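PDB 6DHT: xyloglucan-specific endo-beta-1,4-glucanase BoGH9A from Bacteroides ovatus, which hydrolyses internal beta-1,4-glucosidic linkages in the backbone of xyloglucan, releasing xyloglucan oligosaccharides. Local coordinates for residues A[369-372]-A[376-379]; A[337-342]-A[363-368]; A[409-414]-A[445-450]; A[345-350]-A[384-389]; A[432-437]-A[441-446]. All coordinates share one frame; numbering follows the deposited sequence. Where two conformers were deposited one is given.

All five contacts lie in the helical glycosyl hydrolase family 9 part of the chain. Contacts 1 and 2 share one calcium ion: their centres are about 9 Å apart, and Thr378 N in contact 1 lies 2.8 Å from Asp340 OD2 in contact 2, a probable hydrogen bond. Contact 4 uses the same helix 339-353 as contact 2, their centres about 13 Å apart. Contact 1 reaches contact 3 through Tyr370, whose OH is 2.7 Å from Ser450 OG. Contacts 3 and 5 both use helix 439-458 and share Met445 and Asn446. Contact 5 comes nearest the active site, with Trp437 about 4 Å from Glu548, the predicted proton donor, measured between side chains.

Contact 1. Residues A[369-372]-A[376-379]; sequences IYTA and GNTF. With CA (calcium ion), chain C.
Asn377 and Thr371 meet through one short hydrogen bond. Asn377 ND2 donates to Thr371 OG1 at 2.7 Å, with an N-H...O angle of 153°. The hydroxyl lies 17° out of the amide plane, and the two side chains cross at about a right angle. Asn377 holds CG trans to the main-chain nitrogen (chi1 179°), which carries the amide across to Thr371. The other end of this amide turns back on its own segment: Asn377 OD1 takes a weak bond from Phe379 N at 3.4 Å. Both ends of the amide are thus used, which probably helps fix its rotation. Water fills in beside the direct bond. One molecule donates to Ala372 O at 2.7 Å and accepts from Asn377 ND2 at 3.2 Å. Another lies within hydrogen-bonding reach of both Thr371 O and Asn377 O. Just before Asn377, Gly376 O binds the calcium ion at 2.4 Å, so the bridge borders a metal site completed by Asp335, His337, Asp340 and Glu341. Both segments lie in the loop after helix 356-364, the second running into helix 379-386. Asn377 also touches Asp340 on helix 339-353, while Ala372 packs on Tyr411 of helix 395-416 and on Asn446 and Ser450 of helix 439-458.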
# COMPACT_ATOMS: atom_id res chain seq x y z
N ILE A 369 -10.47 18.56 6.73
CA ILE A 369 -11.30 17.40 6.41
C ILE A 369 -10.40 16.14 6.39
O ILE A 369 -9.18 16.27 6.26
CB ILE A 369 -11.95 17.64 5.04
CG1 ILE A 369 -13.06 16.63 4.77
CG2 ILE A 369 -10.90 17.60 3.95
CD1 ILE A 369 -13.80 16.89 3.45
N TYR A 370 -10.99 14.96 6.55
CA TYR A 370 -10.23 13.71 6.39
C TYR A 370 -10.28 13.27 4.92
O TYR A 370 -11.34 13.27 4.30
CB TYR A 370 -10.78 12.58 7.27
CG TYR A 370 -10.00 11.32 7.09
CD1 TYR A 370 -8.88 11.05 7.87
CD2 TYR A 370 -10.35 10.40 6.09
CE1 TYR A 370 -8.13 9.90 7.68
CE2 TYR A 370 -9.60 9.25 5.90
CZ TYR A 370 -8.50 9.01 6.68
OH TYR A 370 -7.74 7.87 6.52
N THR A 371 -9.12 12.90 4.38
CA THR A 371 -9.02 12.27 3.06
C THR A 371 -8.13 11.06 3.23
O THR A 371 -7.24 11.06 4.06
CB THR A 371 -8.40 13.20 2.01
OG1 THR A 371 -7.15 13.68 2.49
CG2 THR A 371 -9.32 14.38 1.74
N ALA A 372 -8.35 10.02 2.43
CA ALA A 372 -7.58 8.79 2.55
C ALA A 372 -6.12 9.07 2.22
O ALA A 372 -5.82 10.03 1.48
CB ALA A 372 -8.14 7.74 1.59
N GLY A 376 1.05 11.56 -2.32
CA GLY A 376 1.15 13.01 -2.39
C GLY A 376 0.23 13.72 -1.42
O GLY A 376 0.19 14.95 -1.37
N ASN A 377 -0.52 12.94 -0.65
CA ASN A 377 -1.47 13.47 0.31
C ASN A 377 -1.33 12.74 1.63
O ASN A 377 -2.01 11.73 1.90
CB ASN A 377 -2.91 13.37 -0.18
CG ASN A 377 -3.92 13.90 0.87
OD1 ASN A 377 -3.55 14.53 1.90
ND2 ASN A 377 -5.20 13.65 0.61
N THR A 378 -0.44 13.26 2.47
CA THR A 378 -0.03 12.56 3.67
C THR A 378 -0.78 13.06 4.92
O THR A 378 -0.39 12.73 6.04
CB THR A 378 1.48 12.68 3.89
OG1 THR A 378 1.86 14.05 4.02
CG2 THR A 378 2.23 12.09 2.72
N PHE A 379 -1.84 13.84 4.74
CA PHE A 379 -2.60 14.30 5.92
C PHE A 379 -3.01 13.12 6.79
O PHE A 379 -2.87 13.17 8.01
CB PHE A 379 -3.86 15.07 5.52
CG PHE A 379 -3.65 16.56 5.27
CD1 PHE A 379 -2.93 17.35 6.15
CD2 PHE A 379 -4.24 17.16 4.18
CE1 PHE A 379 -2.78 18.71 5.92
CE2 PHE A 379 -4.08 18.51 3.95
CZ PHE A 379 -3.35 19.28 4.83
CA CA C . 1.22 16.96 -0.64
O HOH W 1 -4.49 12.10 3.40
O HOH W 2 -6.22 11.07 -0.95
O HOH W 3 -0.58 17.59 -2.20

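Contact 2. Residues A[337-342]-A[363-368]; sequences HADDEF and IKKAPQ. With CA (calcium ion), chain C; EDO (1,2-ethanediol), chain M.
Lys365 lies alongside Phe342, the two side chains pointing the same way, and crosses Asp339 at about a right angle. The lysine leaves its backbone toward the start of helix 339-353. Its chain bends at chi2 (-76°) and again at chi4 (52°), which brings the ammonium over one face of the Phe342 ring. This is a cation-pi contact: Lys365 NZ is 4.3 Å from the Phe342 ring centroid and 27° off the ring normal. The nearest ring atom is Phe342 CG, 3.9 Å from Lys365 NZ. Asp339 meets the middle of the chain instead, with Asp339 OD1 3.5 Å from Lys365 CD. Its charge lies 4.6 Å from the ammonium, measured from Asp339 OD1 to Lys365 NZ, which is too far for a salt bridge. Cut back to an alanine, position 365 is likely to leave the Phe342 face without its cation and Asp339 without this nearby positive charge. Segment 337-342 also binds calcium. Asp340 and Glu341 each offer both carboxylate oxygens, and His337 O adds a bond of 2.4 Å. Asp335 and Gly376 complete the protein ligands. Lys365 therefore joins the end of helix 356-364 to the metal-bearing start of helix 339-353 through a cation-pi contact and probably a longer-range attraction to Asp339; no hydrogen bond crosses between the segments.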
# COMPACT_ATOMS: atom_id res chain seq x y z
N HIS A 337 1.81 21.18 -3.41
CA HIS A 337 1.08 21.35 -2.16
C HIS A 337 1.77 20.55 -1.06
O HIS A 337 1.54 19.35 -0.92
CB HIS A 337 -0.38 20.92 -2.30
CG HIS A 337 -1.17 21.74 -3.28
ND1 HIS A 337 -1.26 21.42 -4.62
CD2 HIS A 337 -1.91 22.85 -3.10
CE1 HIS A 337 -2.02 22.31 -5.23
NE2 HIS A 337 -2.43 23.19 -4.33
N ALA A 338 2.61 21.23 -0.29
CA ALA A 338 3.42 20.58 0.73
C ALA A 338 2.84 20.70 2.16
O ALA A 338 3.47 20.25 3.12
CB ALA A 338 4.83 21.14 0.69
N ASP A 339 1.67 21.31 2.30
CA ASP A 339 1.11 21.50 3.65
C ASP A 339 0.94 20.16 4.37
O ASP A 339 1.22 20.06 5.58
CB ASP A 339 -0.25 22.20 3.61
CG ASP A 339 -0.13 23.71 3.40
OD1 ASP A 339 0.99 24.25 3.40
OD2 ASP A 339 -1.19 24.36 3.24
N ASP A 340 0.47 19.15 3.64
CA ASP A 340 0.20 17.85 4.25
C ASP A 340 1.47 17.13 4.70
O ASP A 340 1.49 16.46 5.73
CB ASP A 340 -0.63 16.95 3.33
CG ASP A 340 -0.07 16.87 1.91
OD1 ASP A 340 -0.15 17.88 1.16
OD2 ASP A 340 0.42 15.79 1.51
N GLU A 341 2.55 17.30 3.94
CA GLU A 341 3.83 16.73 4.31
C GLU A 341 4.40 17.49 5.53
O GLU A 341 4.99 16.89 6.43
CB GLU A 341 4.81 16.75 3.12
CG GLU A 341 4.49 15.74 1.99
CD GLU A 341 3.42 16.21 1.02
OE1 GLU A 341 2.93 17.36 1.14
OE2 GLU A 341 3.04 15.42 0.12
N PHE A 342 4.23 18.81 5.56
CA PHE A 342 4.60 19.57 6.75
C PHE A 342 3.80 19.07 7.97
O PHE A 342 4.35 18.85 9.04
CB PHE A 342 4.39 21.08 6.53
CG PHE A 342 5.58 21.80 5.93
CD1 PHE A 342 6.74 21.95 6.66
CD2 PHE A 342 5.52 22.30 4.65
CE1 PHE A 342 7.83 22.61 6.13
CE2 PHE A 342 6.62 22.97 4.11
CZ PHE A 342 7.77 23.11 4.86
N ILE A 363 -0.27 22.11 14.13
CA ILE A 363 -1.55 22.78 14.30
C ILE A 363 -1.80 23.80 13.19
O ILE A 363 -2.92 23.88 12.67
CB ILE A 363 -1.62 23.49 15.69
CG1 ILE A 363 -1.47 22.48 16.82
CG2 ILE A 363 -2.91 24.26 15.84
CD1 ILE A 363 -2.53 21.41 16.87
N LYS A 364 -0.76 24.56 12.83
CA LYS A 364 -0.87 25.55 11.75
C LYS A 364 -1.27 24.90 10.44
O LYS A 364 -2.04 25.47 9.67
CB LYS A 364 0.46 26.30 11.56
CG LYS A 364 0.76 27.37 12.59
CD LYS A 364 1.91 28.27 12.14
CE LYS A 364 2.21 29.35 13.16
NZ LYS A 364 3.13 30.40 12.64
N LYS A 365 -0.75 23.70 10.19
CA LYS A 365 -0.96 23.03 8.90
C LYS A 365 -2.06 21.97 8.97
O LYS A 365 -2.14 21.11 8.09
CB LYS A 365 0.34 22.38 8.45
CG LYS A 365 1.48 23.36 8.24
CD LYS A 365 1.29 24.13 6.93
CE LYS A 365 2.20 25.34 6.83
NZ LYS A 365 3.61 24.98 7.07
N ALA A 366 -2.91 22.00 9.99
CA ALA A 366 -3.87 20.92 10.18
C ALA A 366 -4.88 20.83 9.04
O ALA A 366 -5.38 21.84 8.54
CB ALA A 366 -4.61 21.08 11.50
N PRO A 367 -5.21 19.60 8.64
CA PRO A 367 -6.28 19.43 7.66
C PRO A 367 -7.65 19.80 8.22
O PRO A 367 -7.88 19.63 9.41
CB PRO A 367 -6.25 17.93 7.35
CG PRO A 367 -5.72 17.32 8.59
CD PRO A 367 -4.75 18.31 9.19
N GLN A 368 -8.52 20.30 7.36
CA GLN A 368 -9.87 20.68 7.77
C GLN A 368 -10.83 19.50 7.60
O GLN A 368 -11.86 19.43 8.27
CB GLN A 368 -10.35 21.91 6.97
CG GLN A 368 -9.53 23.19 7.21
CD GLN A 368 -9.40 23.57 8.68
OE1 GLN A 368 -10.37 23.56 9.44
NE2 GLN A 368 -8.18 23.91 9.09
CA CA C . 1.22 16.96 -0.64
C1 EDO M . -9.04 20.14 13.02
O1 EDO M . -8.32 20.88 12.03
C2 EDO M . -10.36 19.65 12.44
O2 EDO M . -10.12 19.01 11.17
O HOH W 3 -0.58 17.59 -2.20

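Contact 3. Residues A[409-414]-A[445-450]; sequences LKYADK and MNQGVS. With PEG (di(hydroxyethyl)ether), chain S.
Two helices of the family 9 (alpha/alpha)6-barrel domain, 395-416 and 439-458, pack here through Tyr411, which reaches across to Gln447 and Ser450. In Tyr411 a chi1 of 162° swings the ring away from its own N and out to the second helix. Ring atom CE1 of Tyr411 lies 3.5 Å from Ser450 CB, which approaches the ring obliquely. Farther out, the tyrosine hydroxyl, whose exact place is doubtful, lies near the aliphatic part of Gln447. No hydrogen bond joins the two helices directly in this contact. Gln447 and Ser450 stand about one helical turn apart, so the tyrosine reaches two successive turns of helix 439-458. Both are buried, and their polar ends have partners. Ser450 OG donates to Asn446 O of its own helix at 2.8 Å. That carbonyl also accepts the routine helical bond from Ser450 N, and so it serves two donors. Ser450 OG is hydrogen-bonded to Tyr370 as well, whose ring meets Tyr411 edge-to-face. The Gln447 chain is extended beyond CG. Its OE1 accepts from Asn470 of helix 461-474, and its NE2 donates to O2 of a bound di(hydroxyethyl)ether, probably from the crystallisation liquor, at 3.0 Å, with an angle of 167°. The two bonds hold opposite ends of the Gln447 amide. The ether also lies beside the Tyr411 ring. Around these helices, Ala372 packs on Tyr411, and the loop residues Pro427 and Tyr428 lie against Gln447.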
# COMPACT_ATOMS: atom_id res chain seq x y z
N LEU A 409 -14.75 10.35 11.02
CA LEU A 409 -16.06 9.71 11.11
C LEU A 409 -17.04 10.30 10.11
O LEU A 409 -17.92 9.58 9.61
CB LEU A 409 -16.60 9.82 12.52
CG LEU A 409 -15.74 9.05 13.52
CD1 LEU A 409 -16.38 9.14 14.89
CD2 LEU A 409 -15.53 7.59 13.14
N LYS A 410 -16.90 11.58 9.82
CA LYS A 410 -17.73 12.24 8.81
C LYS A 410 -17.45 11.62 7.45
O LYS A 410 -18.37 11.36 6.67
CB LYS A 410 -17.43 13.73 8.75
CG LYS A 410 -18.10 14.54 9.82
CD LYS A 410 -17.90 16.03 9.54
CE LYS A 410 -18.33 16.88 10.72
NZ LYS A 410 -17.86 18.30 10.60
N TYR A 411 -16.16 11.43 7.16
CA TYR A 411 -15.73 10.78 5.93
C TYR A 411 -16.29 9.37 5.87
O TYR A 411 -16.85 8.98 4.84
CB TYR A 411 -14.20 10.78 5.83
CG TYR A 411 -13.62 9.79 4.86
CD1 TYR A 411 -13.31 8.51 5.26
CD2 TYR A 411 -13.33 10.16 3.57
CE1 TYR A 411 -12.76 7.60 4.39
CE2 TYR A 411 -12.79 9.26 2.68
CZ TYR A 411 -12.50 7.98 3.11
OH TYR A 411 -11.95 7.08 2.22
N ALA A 412 -16.14 8.61 6.95
CA ALA A 412 -16.53 7.20 6.98
C ALA A 412 -18.03 7.03 6.79
O ALA A 412 -18.48 6.16 6.06
CB ALA A 412 -16.11 6.55 8.28
N ASP A 413 -18.81 7.88 7.44
CA ASP A 413 -20.26 7.79 7.32
C ASP A 413 -20.69 8.03 5.88
O ASP A 413 -21.61 7.37 5.39
CB ASP A 413 -20.95 8.79 8.25
CG ASP A 413 -20.76 8.45 9.71
OD1 ASP A 413 -20.39 7.30 10.02
OD2 ASP A 413 -21.01 9.33 10.56
N LYS A 414 -20.03 8.95 5.21
CA LYS A 414 -20.36 9.26 3.82
C LYS A 414 -20.00 8.09 2.91
O LYS A 414 -20.76 7.71 2.02
CB LYS A 414 -19.65 10.54 3.38
CG LYS A 414 -20.28 11.23 2.17
CD LYS A 414 -19.57 12.55 1.84
CE LYS A 414 -19.65 13.56 2.98
NZ LYS A 414 -21.05 13.84 3.41
N MET A 445 -8.42 0.06 -1.35
CA MET A 445 -7.70 -0.34 -0.14
C MET A 445 -7.66 0.80 0.87
O MET A 445 -7.91 0.59 2.05
CB MET A 445 -6.26 -0.77 -0.44
CG MET A 445 -6.08 -2.10 -1.08
SD MET A 445 -6.59 -3.50 -0.13
CE MET A 445 -8.28 -3.72 -0.72
N ASN A 446 -7.32 2.01 0.43
CA ASN A 446 -7.10 3.07 1.43
C ASN A 446 -8.41 3.59 2.00
O ASN A 446 -8.45 4.09 3.13
CB ASN A 446 -6.18 4.17 0.88
CG ASN A 446 -4.77 3.71 0.81
OD1 ASN A 446 -4.42 2.70 1.42
ND2 ASN A 446 -3.96 4.39 0.03
N GLN A 447 -9.50 3.44 1.27
CA GLN A 447 -10.83 3.65 1.86
C GLN A 447 -11.07 2.61 2.96
O GLN A 447 -11.52 2.93 4.06
CB GLN A 447 -11.89 3.54 0.77
CG GLN A 447 -13.29 3.82 1.17
CD GLN A 447 -14.18 3.70 -0.04
OE1 GLN A 447 -14.70 2.63 -0.34
NE2 GLN A 447 -14.28 4.78 -0.80
N GLY A 448 -10.74 1.35 2.66
CA GLY A 448 -10.78 0.29 3.65
C GLY A 448 -9.96 0.57 4.89
O GLY A 448 -10.42 0.36 6.00
N VAL A 449 -8.72 1.03 4.70
CA VAL A 449 -7.84 1.37 5.82
C VAL A 449 -8.51 2.46 6.68
O VAL A 449 -8.50 2.39 7.91
CB VAL A 449 -6.46 1.85 5.32
CG1 VAL A 449 -5.61 2.38 6.47
CG2 VAL A 449 -5.71 0.73 4.64
N SER A 450 -9.06 3.48 6.02
CA SER A 450 -9.75 4.58 6.70
C SER A 450 -10.93 4.06 7.53
O SER A 450 -11.14 4.46 8.70
CB SER A 450 -10.19 5.63 5.70
OG SER A 450 -9.10 6.11 4.96
C1 PEG S . -10.92 8.32 -1.72
O1 PEG S . -9.58 7.84 -1.85
C2 PEG S . -11.52 7.83 -0.37
O2 PEG S . -12.91 7.43 -0.41
C3 PEG S . -13.90 8.23 -1.12
C4 PEG S . -13.98 9.68 -0.66
O4 PEG S . -15.11 9.90 0.17

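Contact 4. Residues A[345-350]-A[384-389]; sequences AASELY and FAWLQP
Trp386 NE1 donates to Ser347 OG at 2.8 Å, with an N-H...O angle of 146°. The hydroxyl sits at the indole edge, near the ring plane. Ser347 CB follows behind it, 3.5 Å from Trp386 NE1. On the six-membered side of the indole, Trp386 CH2 touches Tyr350 CE2 at 3.7 Å. Tyr350 CG lies opposite its backbone N (chi1 179°), which swings the ring to the indole. The two rings are oblique, their planes 32° apart and their centroids 5.8 Å apart. Ser347 and Tyr350 are three residues apart on helix 339-353, so they present themselves on one side of it. The tryptophan comes from the last turn of helix 379-386, and the contact joins two helices of the barrel domain. A leucine in place of Trp386 would probably leave Ser347 OG without its indole donor and open a gap beside the Tyr350 ring. Next to Trp386, Ala385 also points at helix 339-353, with Ala385 CB 4.2 Å from Glu348 OE2. A second shell positions these groups. Ser347 OG also bonds to Phe343 O, one turn back in its helix. The Tyr350 hydroxyl bonds to Asp397, and Glu348 is held by a salt bridge to Arg280 and a hydrogen bond from Trp344. Phe351 and Phe400 each meet the Trp386 indole edge-to-face, and Leu404 of helix 395-416 packs against it too.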
# COMPACT_ATOMS: atom_id res chain seq x y z
N ALA A 345 5.11 15.47 8.94
CA ALA A 345 6.42 15.58 9.55
C ALA A 345 6.44 16.27 10.91
O ALA A 345 7.06 15.78 11.83
CB ALA A 345 7.39 16.31 8.60
N ALA A 346 5.75 17.40 11.02
CA ALA A 346 5.73 18.12 12.29
C ALA A 346 5.07 17.25 13.35
O ALA A 346 5.52 17.21 14.49
CB ALA A 346 5.01 19.43 12.13
N SER A 347 3.99 16.54 12.97
CA SER A 347 3.31 15.65 13.92
C SER A 347 4.24 14.55 14.43
O SER A 347 4.38 14.34 15.63
CB SER A 347 2.05 15.04 13.31
OG SER A 347 1.08 16.03 13.06
N GLU A 348 4.94 13.88 13.52
CA GLU A 348 5.87 12.84 13.93
C GLU A 348 6.97 13.41 14.81
O GLU A 348 7.37 12.77 15.75
CB GLU A 348 6.46 12.13 12.70
CG GLU A 348 5.46 11.36 11.85
CD GLU A 348 4.95 10.07 12.50
OE1 GLU A 348 5.31 9.74 13.67
OE2 GLU A 348 4.16 9.37 11.83
N LEU A 349 7.51 14.57 14.43
CA LEU A 349 8.58 15.17 15.22
C LEU A 349 8.09 15.57 16.61
O LEU A 349 8.79 15.39 17.58
CB LEU A 349 9.22 16.34 14.48
CG LEU A 349 10.24 15.84 13.44
CD1 LEU A 349 10.52 16.88 12.37
CD2 LEU A 349 11.53 15.35 14.10
N TYR A 350 6.86 16.08 16.69
CA TYR A 350 6.27 16.35 17.99
C TYR A 350 6.18 15.08 18.85
O TYR A 350 6.53 15.09 20.04
CB TYR A 350 4.89 16.97 17.84
CG TYR A 350 4.17 17.26 19.15
CD1 TYR A 350 4.80 17.94 20.19
CD2 TYR A 350 2.84 16.90 19.34
CE1 TYR A 350 4.14 18.23 21.38
CE2 TYR A 350 2.17 17.20 20.51
CZ TYR A 350 2.83 17.86 21.53
OH TYR A 350 2.16 18.16 22.70
N PHE A 384 -3.41 9.69 11.68
CA PHE A 384 -3.30 8.41 12.35
C PHE A 384 -2.40 8.52 13.59
O PHE A 384 -2.67 7.90 14.63
CB PHE A 384 -2.75 7.30 11.43
CG PHE A 384 -3.58 6.99 10.19
CD1 PHE A 384 -4.93 7.26 10.10
CD2 PHE A 384 -2.95 6.43 9.09
CE1 PHE A 384 -5.63 6.95 8.93
CE2 PHE A 384 -3.65 6.11 7.94
CZ PHE A 384 -4.98 6.37 7.87
N ALA A 385 -1.35 9.32 13.47
CA ALA A 385 -0.42 9.52 14.58
C ALA A 385 -1.12 10.19 15.77
O ALA A 385 -1.02 9.73 16.89
CB ALA A 385 0.76 10.33 14.12
N TRP A 386 -1.87 11.26 15.50
CA TRP A 386 -2.65 11.92 16.55
C TRP A 386 -3.71 11.02 17.20
O TRP A 386 -4.03 11.21 18.38
CB TRP A 386 -3.32 13.18 15.97
CG TRP A 386 -2.37 14.33 15.87
CD1 TRP A 386 -1.67 14.71 14.78
CD2 TRP A 386 -2.03 15.25 16.91
NE1 TRP A 386 -0.88 15.81 15.07
CE2 TRP A 386 -1.11 16.16 16.38
CE3 TRP A 386 -2.42 15.39 18.25
CZ2 TRP A 386 -0.55 17.19 17.14
CZ3 TRP A 386 -1.88 16.41 19.00
CH2 TRP A 386 -0.96 17.30 18.45
N LEU A 387 -4.25 10.05 16.46
CA LEU A 387 -5.32 9.19 16.96
C LEU A 387 -4.81 7.93 17.65
O LEU A 387 -5.59 7.14 18.16
CB LEU A 387 -6.24 8.78 15.81
CG LEU A 387 -7.03 9.89 15.14
CD1 LEU A 387 -7.81 9.28 13.98
CD2 LEU A 387 -7.95 10.63 16.08
N GLN A 388 -3.49 7.75 17.70
CA GLN A 388 -2.89 6.56 18.30
C GLN A 388 -3.22 6.43 19.78
O GLN A 388 -3.02 7.37 20.55
CB GLN A 388 -1.38 6.63 18.13
CG GLN A 388 -0.74 5.32 17.78
CD GLN A 388 0.70 5.48 17.33
OE1 GLN A 388 0.98 5.95 16.21
NE2 GLN A 388 1.62 5.10 18.20
N PRO A 389 -3.69 5.25 20.21
CA PRO A 389 -4.00 5.04 21.63
C PRO A 389 -2.77 4.88 22.51
O PRO A 389 -1.64 4.78 22.03
CB PRO A 389 -4.84 3.76 21.62
CG PRO A 389 -4.42 3.04 20.40
CD PRO A 389 -4.06 4.08 19.39

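Contact 5. Residues A[432-437]-A[441-446]; sequences AKDFFW and AEKCMN
The chain turns back on itself between 432-437 and 441-446, bringing Asp434 CA to 7.0 Å from Lys443 CA as a short 3-10 segment and extended loop face the early turns of helix 439-458. Lys443 reaches out with CG anti to its backbone N (chi1 -168°) and stays extended to its tip. There Lys443 NZ makes a salt bridge with Asp434 OD1 at 2.7 Å, meeting that oxygen nearly head-on to its C-O bond. Asp434 OD2 accepts from the backbone N of Gly429 and Asp431, which probably helps hold the carboxylate in place for the lysine. A water extends the link: it accepts from Lys443 NZ at 2.9 Å and donates to Lys433 O. The helix has a pi-type turn at 441-445, where Asn446 N bonds to Ala441 O, five residues back. The loop before this helix runs toward the active site, where Trp437 lies close to the predicted proton donor Glu548. The Phe436 ring lies against both Glu442 and Lys443. Glu442 CD stands at its ring edge, 3.5 Å from Phe436 CE1, with carboxylate and ring planes 60° apart. Lys443 CB approaches the same ring obliquely, 4.0 Å from Phe436 CZ. A second water donates to both Glu442 OE1 and Trp437 O, each at 2.7 Å. Trp437 NE1 bonds to Tyr544 O, and the indole meets the rings of Tyr544 and Trp553 edge-to-face.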
# COMPACT_ATOMS: atom_id res chain seq x y z
N ALA A 432 -18.34 5.74 -11.29
CA ALA A 432 -17.39 5.72 -12.40
C ALA A 432 -16.06 6.37 -12.02
O ALA A 432 -15.02 6.02 -12.56
CB ALA A 432 -17.98 6.42 -13.62
N LYS A 433 -16.10 7.31 -11.09
CA LYS A 433 -14.90 8.02 -10.69
C LYS A 433 -14.02 7.17 -9.78
O LYS A 433 -12.93 7.59 -9.40
CB LYS A 433 -15.27 9.32 -9.99
CG LYS A 433 -15.91 10.32 -10.93
CD LYS A 433 -16.24 11.62 -10.23
CE LYS A 433 -16.55 12.70 -11.26
NZ LYS A 433 -16.80 14.02 -10.64
N ASP A 434 -14.50 5.98 -9.43
CA ASP A 434 -13.74 5.05 -8.60
C ASP A 434 -12.61 4.39 -9.37
O ASP A 434 -11.80 3.66 -8.78
CB ASP A 434 -14.63 3.91 -8.09
CG ASP A 434 -15.65 4.36 -7.08
OD1 ASP A 434 -15.52 5.48 -6.56
OD2 ASP A 434 -16.57 3.55 -6.77
N PHE A 435 -12.58 4.59 -10.69
CA PHE A 435 -11.65 3.87 -11.57
C PHE A 435 -10.67 4.79 -12.27
O PHE A 435 -11.06 5.71 -12.98
CB PHE A 435 -12.45 3.02 -12.54
CG PHE A 435 -13.47 2.18 -11.84
CD1 PHE A 435 -13.07 1.06 -11.13
CD2 PHE A 435 -14.80 2.55 -11.82
CE1 PHE A 435 -13.98 0.31 -10.43
CE2 PHE A 435 -15.72 1.80 -11.13
CZ PHE A 435 -15.31 0.69 -10.41
N PHE A 436 -9.39 4.50 -12.08
CA PHE A 436 -8.31 5.37 -12.48
C PHE A 436 -7.00 4.66 -12.15
O PHE A 436 -7.04 3.57 -11.58
CB PHE A 436 -8.37 6.74 -11.75
CG PHE A 436 -8.32 6.65 -10.23
CD1 PHE A 436 -7.11 6.72 -9.57
CD2 PHE A 436 -9.48 6.56 -9.49
CE1 PHE A 436 -7.06 6.66 -8.19
CE2 PHE A 436 -9.44 6.48 -8.10
CZ PHE A 436 -8.23 6.55 -7.46
N TRP A 437 -5.87 5.24 -12.52
CA TRP A 437 -4.57 4.59 -12.36
C TRP A 437 -4.32 4.28 -10.91
O TRP A 437 -4.20 5.19 -10.09
CB TRP A 437 -3.45 5.48 -12.88
CG TRP A 437 -2.12 4.82 -13.07
CD1 TRP A 437 -1.83 3.74 -13.88
CD2 TRP A 437 -0.88 5.25 -12.51
NE1 TRP A 437 -0.49 3.47 -13.83
CE2 TRP A 437 0.12 4.38 -13.00
CE3 TRP A 437 -0.52 6.26 -11.62
CZ2 TRP A 437 1.45 4.50 -12.65
CZ3 TRP A 437 0.81 6.39 -11.27
CH2 TRP A 437 1.78 5.52 -11.78
N ALA A 441 -5.61 0.28 -5.03
CA ALA A 441 -4.88 0.63 -3.81
C ALA A 441 -5.31 2.00 -3.31
O ALA A 441 -5.65 2.16 -2.12
CB ALA A 441 -3.39 0.63 -4.07
N GLU A 442 -5.24 3.01 -4.18
CA GLU A 442 -5.44 4.41 -3.79
C GLU A 442 -6.80 4.70 -3.25
O GLU A 442 -6.95 5.53 -2.35
CB GLU A 442 -5.22 5.36 -4.97
CG GLU A 442 -5.08 6.84 -4.53
CD GLU A 442 -4.90 7.85 -5.68
OE1 GLU A 442 -3.99 7.68 -6.52
OE2 GLU A 442 -5.66 8.84 -5.74
N LYS A 443 -7.82 4.05 -3.81
CA LYS A 443 -9.16 4.26 -3.35
C LYS A 443 -9.71 3.05 -2.63
O LYS A 443 -10.11 3.15 -1.48
CB LYS A 443 -10.09 4.71 -4.46
CG LYS A 443 -11.41 5.19 -3.92
CD LYS A 443 -12.15 6.03 -4.90
CE LYS A 443 -13.32 6.69 -4.20
NZ LYS A 443 -14.20 7.39 -5.16
N CYS A 444 -9.76 1.88 -3.25
CA CYS A 444 -10.42 0.75 -2.59
C CYS A 444 -9.72 0.35 -1.27
O CYS A 444 -10.34 0.30 -0.21
CB CYS A 444 -10.53 -0.43 -3.55
SG CYS A 444 -11.53 -1.79 -2.94
N MET A 445 -8.42 0.06 -1.35
CA MET A 445 -7.70 -0.34 -0.14
C MET A 445 -7.66 0.80 0.87
O MET A 445 -7.91 0.59 2.05
CB MET A 445 -6.26 -0.77 -0.44
CG MET A 445 -6.08 -2.10 -1.08
SD MET A 445 -6.59 -3.50 -0.13
CE MET A 445 -8.28 -3.72 -0.72
N ASN A 446 -7.32 2.01 0.43
CA ASN A 446 -7.10 3.07 1.43
C ASN A 446 -8.41 3.59 2.00
O ASN A 446 -8.45 4.09 3.13
CB ASN A 446 -6.18 4.17 0.88
CG ASN A 446 -4.77 3.71 0.81
OD1 ASN A 446 -4.42 2.70 1.42
ND2 ASN A 446 -3.96 4.39 0.03
O HOH W 4 -12.34 8.73 -6.92
O HOH W 5 -3.29 7.53 -9.09